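Local coordinates for protein GH62 arabinofuranosidase (Podospora anserina, PDB 4N4B) that probably removes terminal non-reducing alpha-L-arabinofuranosyl side groups from xylan by hydrolysis, as a secreted beta-propeller hydrolase of glycoside hydrolase family 62, at residues 153-166 / 177-189. Residues are numbered along the deposited sequence; the frame is centred on the assembly and turned at random.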
loop_
_atom_site.group_PDB
_atom_site.type_symbol
_atom_site.label_atom_id
_atom_site.label_comp_id
_atom_site.label_asym_id
_atom_site.label_seq_id
_atom_site.Cartn_x
_atom_site.Cartn_y
_atom_site.Cartn_z
ATOM N N ILE A 153 -7.347 -21.994 1.814
ATOM C CA ILE A 153 -6.845 -21.739 0.494
ATOM C C ILE A 153 -5.461 -21.076 0.523
ATOM O O ILE A 153 -4.569 -21.346 -0.293
ATOM C CB ILE A 153 -7.788 -21.041 -0.421
ATOM C CG1 ILE A 153 -7.355 -21.170 -1.873
ATOM C CG2 ILE A 153 -7.943 -19.575 0.008
ATOM C CD1 ILE A 153 -8.438 -20.715 -2.835
ATOM N N ILE A 154 -5.218 -20.189 1.513
ATOM C CA ILE A 154 -3.943 -19.537 1.598
ATOM C C ILE A 154 -2.968 -20.544 2.194
ATOM O O ILE A 154 -1.866 -20.682 1.699
ATOM C CB ILE A 154 -4.088 -18.250 2.505
ATOM C CG1 ILE A 154 -5.017 -17.300 1.813
ATOM C CG2 ILE A 154 -2.701 -17.610 2.680
ATOM C CD1 ILE A 154 -5.232 -15.976 2.549
ATOM N N GLU A 155 -3.323 -21.340 3.218
ATOM C CA GLU A 155 -2.398 -22.354 3.762
ATOM C C GLU A 155 -1.985 -23.312 2.628
ATOM O O GLU A 155 -0.817 -23.743 2.629
ATOM C CB GLU A 155 -3.151 -23.161 4.820
ATOM C CG GLU A 155 -2.450 -24.053 5.755
ATOM C CD GLU A 155 -3.450 -24.176 6.920
ATOM O OE1 GLU A 155 -4.624 -24.580 6.639
ATOM O OE2 GLU A 155 -3.143 -23.701 8.037
ATOM N N GLN A 156 -2.890 -23.635 1.718
ATOM C CA GLN A 156 -2.590 -24.653 0.684
ATOM C C GLN A 156 -1.634 -24.090 -0.358
ATOM O O GLN A 156 -0.940 -24.838 -1.047
ATOM C CB GLN A 156 -3.860 -25.083 0.068
ATOM C CG GLN A 156 -4.734 -26.031 0.859
ATOM C CD GLN A 156 -6.142 -26.144 0.205
ATOM O OE1 GLN A 156 -6.559 -25.359 -0.675
ATOM N NE2 GLN A 156 -6.911 -27.078 0.711
ATOM N N ASN A 157 -1.520 -22.731 -0.509
ATOM C CA ASN A 157 -0.843 -22.152 -1.637
ATOM C C ASN A 157 0.373 -21.311 -1.234
ATOM O O ASN A 157 1.208 -20.933 -2.069
ATOM C CB ASN A 157 -1.745 -21.308 -2.468
ATOM C CG ASN A 157 -2.745 -22.123 -3.237
ATOM O OD1 ASN A 157 -3.954 -22.301 -2.867
ATOM N ND2 ASN A 157 -2.272 -22.666 -4.340
ATOM N N ILE A 158 0.510 -21.017 0.050
ATOM C CA ILE A 158 1.555 -20.049 0.535
ATOM C C ILE A 158 3.005 -20.550 0.388
ATOM O O ILE A 158 3.940 -19.783 0.304
ATOM C CB ILE A 158 1.241 -19.654 1.985
ATOM C CG1 ILE A 158 2.182 -18.596 2.514
ATOM C CG2 ILE A 158 1.275 -20.888 2.904
ATOM C CD1 ILE A 158 1.583 -17.793 3.639
ATOM N N GLY A 159 3.180 -21.878 0.446
ATOM C CA GLY A 159 4.542 -22.382 0.215
ATOM C C GLY A 159 5.427 -21.899 1.330
ATOM O O GLY A 159 5.045 -21.994 2.524
ATOM N N GLU A 160 6.597 -21.300 1.060
ATOM C CA GLU A 160 7.505 -20.761 2.050
ATOM C C GLU A 160 7.323 -19.221 2.235
ATOM O O GLU A 160 8.107 -18.498 2.777
ATOM C CB GLU A 160 8.994 -20.935 1.616
ATOM C CG GLU A 160 9.413 -22.369 1.355
ATOM C CD GLU A 160 9.119 -23.245 2.523
ATOM O OE1 GLU A 160 9.480 -22.816 3.674
ATOM O OE2 GLU A 160 8.514 -24.346 2.304
ATOM N N GLY A 161 6.140 -18.777 1.764
ATOM C CA GLY A 161 5.804 -17.298 1.838
ATOM C C GLY A 161 5.204 -16.912 3.183
ATOM O O GLY A 161 5.273 -17.551 4.201
ATOM N N TYR A 162 4.584 -15.708 3.139
ATOM C CA TYR A 162 4.121 -14.964 4.308
ATOM C C TYR A 162 2.831 -14.220 3.827
ATOM O O TYR A 162 2.751 -13.760 2.717
ATOM C CB TYR A 162 5.130 -13.878 4.759
ATOM C CG TYR A 162 6.409 -14.476 5.159
ATOM C CD1 TYR A 162 6.533 -14.881 6.416
ATOM C CD2 TYR A 162 7.399 -14.682 4.222
ATOM C CE1 TYR A 162 7.759 -15.478 6.852
ATOM C CE2 TYR A 162 8.620 -15.282 4.591
ATOM C CZ TYR A 162 8.740 -15.685 5.899
ATOM O OH TYR A 162 9.963 -16.240 6.219
ATOM N N TRP A 163 1.850 -14.198 4.715
ATOM C CA TRP A 163 0.581 -13.581 4.459
ATOM C C TRP A 163 0.649 -12.082 4.794
ATOM O O TRP A 163 0.783 -11.709 5.887
ATOM C CB TRP A 163 -0.484 -14.304 5.287
ATOM C CG TRP A 163 -1.908 -13.924 4.974
ATOM C CD1 TRP A 163 -2.397 -13.388 3.843
ATOM C CD2 TRP A 163 -3.027 -14.133 5.821
ATOM N NE1 TRP A 163 -3.757 -13.234 3.938
ATOM C CE2 TRP A 163 -4.156 -13.692 5.154
ATOM C CE3 TRP A 163 -3.175 -14.685 7.095
ATOM C CZ2 TRP A 163 -5.414 -13.778 5.701
ATOM C CZ3 TRP A 163 -4.431 -14.727 7.635
ATOM C CH2 TRP A 163 -5.511 -14.283 6.951
ATOM N N VAL A 164 0.549 -11.287 3.755
ATOM C CA VAL A 164 0.948 -9.887 3.809
ATOM C C VAL A 164 0.050 -9.001 2.963
ATOM O O VAL A 164 -0.641 -9.424 2.120
ATOM C CB VAL A 164 2.427 -9.687 3.357
ATOM C CG1 VAL A 164 3.355 -10.502 4.234
ATOM C CG2 VAL A 164 2.613 -10.033 1.880
ATOM N N ASP A 165 0.130 -7.722 3.276
ATOM C CA ASP A 165 -0.304 -6.638 2.439
ATOM C C ASP A 165 -1.815 -6.589 2.138
ATOM O O ASP A 165 -2.246 -6.780 1.071
ATOM C CB ASP A 165 0.596 -6.554 1.199
ATOM C CG ASP A 165 2.073 -6.307 1.564
ATOM O OD1 ASP A 165 2.298 -5.953 2.688
ATOM O OD2 ASP A 165 2.904 -6.443 0.729
ATOM N N MET A 166 -2.536 -6.254 3.195
ATOM C CA MET A 166 -3.980 -6.258 3.260
ATOM C C MET A 166 -4.577 -4.973 2.691
ATOM O O MET A 166 -4.159 -3.930 2.986
ATOM C CB MET A 166 -4.437 -6.472 4.709
ATOM C CG MET A 166 -3.662 -7.526 5.456
ATOM S SD MET A 166 -3.873 -9.170 4.685
ATOM C CE MET A 166 -2.716 -10.164 5.702
ATOM N N LEU A 177 -11.546 -7.567 0.331
ATOM C CA LEU A 177 -10.288 -7.618 1.071
ATOM C C LEU A 177 -9.323 -8.460 0.295
ATOM O O LEU A 177 -9.492 -9.684 0.138
ATOM C CB LEU A 177 -10.466 -8.191 2.439
ATOM C CG LEU A 177 -9.238 -8.478 3.355
ATOM C CD1 LEU A 177 -8.489 -7.169 3.546
ATOM C CD2 LEU A 177 -9.639 -9.131 4.623
ATOM N N PHE A 178 -8.280 -7.805 -0.188
ATOM C CA PHE A 178 -7.199 -8.380 -0.981
ATOM C C PHE A 178 -5.993 -8.676 -0.110
ATOM O O PHE A 178 -5.753 -7.930 0.888
ATOM C CB PHE A 178 -6.777 -7.514 -2.102
ATOM C CG PHE A 178 -7.787 -7.359 -3.185
ATOM C CD1 PHE A 178 -8.824 -6.461 -3.102
ATOM C CD2 PHE A 178 -7.637 -8.115 -4.361
ATOM C CE1 PHE A 178 -9.704 -6.331 -4.229
ATOM C CE2 PHE A 178 -8.528 -7.975 -5.427
ATOM C CZ PHE A 178 -9.581 -7.134 -5.301
ATOM N N SER A 179 -5.194 -9.685 -0.394
ATOM C CA SER A 179 -3.975 -10.009 0.333
ATOM C C SER A 179 -3.097 -10.871 -0.493
ATOM O O SER A 179 -3.517 -11.413 -1.553
ATOM C CB SER A 179 -4.300 -10.669 1.658
ATOM O OG SER A 179 -4.903 -11.987 1.499
ATOM N N SER A 180 -1.827 -10.949 -0.179
ATOM C CA SER A 180 -0.827 -11.678 -0.940
ATOM C C SER A 180 -0.175 -12.677 0.016
ATOM O O SER A 180 -0.254 -12.689 1.207
ATOM C CB SER A 180 0.290 -10.714 -1.398
ATOM O OG SER A 180 -0.197 -9.781 -2.343
ATOM N N ASP A 181 0.509 -13.640 -0.624
ATOM C CA ASP A 181 1.263 -14.689 0.103
ATOM C C ASP A 181 2.759 -14.729 -0.139
ATOM O O ASP A 181 3.405 -15.614 0.344
ATOM C CB ASP A 181 0.682 -16.105 -0.070
ATOM C CG ASP A 181 0.619 -16.581 -1.515
ATOM O OD1 ASP A 181 1.146 -15.936 -2.400
ATOM O OD2 ASP A 181 0.028 -17.629 -1.699
ATOM N N ASP A 182 3.282 -13.776 -0.903
ATOM C CA ASP A 182 4.697 -13.776 -1.254
ATOM C C ASP A 182 5.043 -15.051 -2.019
ATOM O O ASP A 182 6.188 -15.502 -2.013
ATOM C CB ASP A 182 5.562 -13.663 0.002
ATOM C CG ASP A 182 5.841 -12.224 0.388
ATOM O OD1 ASP A 182 5.324 -11.313 -0.293
ATOM O OD2 ASP A 182 6.577 -12.004 1.372
ATOM N N ASN A 183 4.038 -15.623 -2.673
ATOM C CA ASN A 183 4.199 -16.896 -3.448
ATOM C C ASN A 183 3.504 -16.872 -4.702
ATOM O O ASN A 183 3.396 -17.938 -5.345
ATOM C CB ASN A 183 3.836 -18.100 -2.597
ATOM C CG ASN A 183 4.529 -19.358 -3.074
ATOM O OD1 ASN A 183 5.717 -19.292 -3.407
ATOM N ND2 ASN A 183 3.859 -20.451 -2.956
ATOM N N GLY A 184 3.049 -15.735 -5.188
ATOM C CA GLY A 184 2.450 -15.582 -6.483
ATOM C C GLY A 184 0.953 -15.603 -6.556
ATOM O O GLY A 184 0.374 -15.502 -7.567
ATOM N N GLN A 185 0.298 -15.639 -5.373
ATOM C CA GLN A 185 -1.161 -15.514 -5.372
ATOM C C GLN A 185 -1.593 -14.150 -4.858
ATOM O O GLN A 185 -0.901 -13.532 -3.991
ATOM C CB GLN A 185 -1.831 -16.505 -4.467
ATOM C CG GLN A 185 -1.863 -17.969 -4.931
ATOM C CD GLN A 185 -0.525 -18.586 -5.186
ATOM O OE1 GLN A 185 0.329 -18.721 -4.307
ATOM N NE2 GLN A 185 -0.365 -18.942 -6.421
ATOM N N LEU A 186 -2.637 -13.642 -5.410
ATOM C CA LEU A 186 -3.401 -12.496 -4.929
ATOM C C LEU A 186 -4.757 -13.014 -4.543
ATOM O O LEU A 186 -5.469 -13.538 -5.440
ATOM C CB LEU A 186 -3.516 -11.418 -5.980
ATOM C CG LEU A 186 -4.251 -10.138 -5.552
ATOM C CD1 LEU A 186 -3.609 -9.286 -4.493
ATOM C CD2 LEU A 186 -4.567 -9.267 -6.757
ATOM N N TYR A 187 -5.163 -12.886 -3.259
ATOM C CA TYR A 187 -6.431 -13.398 -2.721
ATOM C C TYR A 187 -7.443 -12.286 -2.593
ATOM O O TYR A 187 -7.086 -11.214 -2.367
ATOM C CB TYR A 187 -6.201 -14.039 -1.358
ATOM C CG TYR A 187 -5.241 -15.182 -1.382
ATOM C CD1 TYR A 187 -5.632 -16.432 -1.790
ATOM C CD2 TYR A 187 -3.956 -15.013 -1.005
ATOM C CE1 TYR A 187 -4.722 -17.470 -1.862
ATOM C CE2 TYR A 187 -3.048 -16.049 -1.079
ATOM C CZ TYR A 187 -3.453 -17.285 -1.472
ATOM O OH TYR A 187 -2.542 -18.305 -1.540
ATOM N N ARG A 188 -8.725 -12.606 -2.766
ATOM C CA ARG A 188 -9.816 -11.664 -2.553
ATOM C C ARG A 188 -11.000 -12.308 -1.764
ATOM O O ARG A 188 -11.480 -13.311 -2.167
ATOM C CB ARG A 188 -10.306 -11.095 -3.892
ATOM C CG ARG A 188 -11.331 -9.998 -3.748
ATOM C CD ARG A 188 -11.972 -9.645 -5.105
ATOM N NE ARG A 188 -12.663 -10.793 -5.699
ATOM C CZ ARG A 188 -13.813 -11.295 -5.289
ATOM N NH1 ARG A 188 -14.508 -10.725 -4.344
ATOM N NH2 ARG A 188 -14.263 -12.370 -5.882
ATOM N N SER A 189 -11.409 -11.675 -0.671
ATOM C CA SER A 189 -12.619 -12.036 0.047
ATOM C C SER A 189 -13.597 -10.884 -0.062
ATOM O O SER A 189 -13.208 -9.828 -0.483
ATOM C CB SER A 189 -12.347 -12.235 1.509
ATOM O OG SER A 189 -11.588 -13.363 1.741
HETATM O O HOH W 1 7.357 -20.771 -1.701
HETATM O O HOH W 2 -1.170 -7.336 -1.519
#
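I154 sets its CG1 almost squarely over the middle of the Y187 ring, 3.5 Å from the centroid and 4° off the ring normal, a CH-pi contact in which a branched aliphatic bump meets a broad flat face. CG1 is put there by standing anti to the carbonyl carbon (chi1 -64°), and the extended chi2 (-178°) carries CD1 on to one face of the W163 indole, near its rim. M166 CE lies against the opposite face, and this slot between two slim apolar groups suits a flat ring. One edge of W163 carries its N-H: W163 NE1 donates a 3.0 Å hydrogen bond to S179 OG, which lies in the ring plane, and a small serine suits that place because M166 SD also presses on S179 CB, at 3.4 Å. V164 and S180 form an antiparallel hydrogen-bonded pair joining strands 164-170 and 174-180, the two first strands of a four-stranded blade of the five-bladed beta-propeller. D165, on this first strand, lies beside H285, a calcium ligand in another structure of this protein, and its OD2 accepts from A217 N. Beyond S180, D181 makes an Asx turn, OD1 accepting from N183 N and, from the opposite face of its carboxylate plane, from Q185 N, while D181 OD2 accepts from Y187 OH at 2.7 Å. An alanine in place of Y187 would probably open a gap beneath I154 and leave D181 OD2 without that donor. N183 ND2 donates to N157 O at 2.8 Å, tying the turn to segment 153-166.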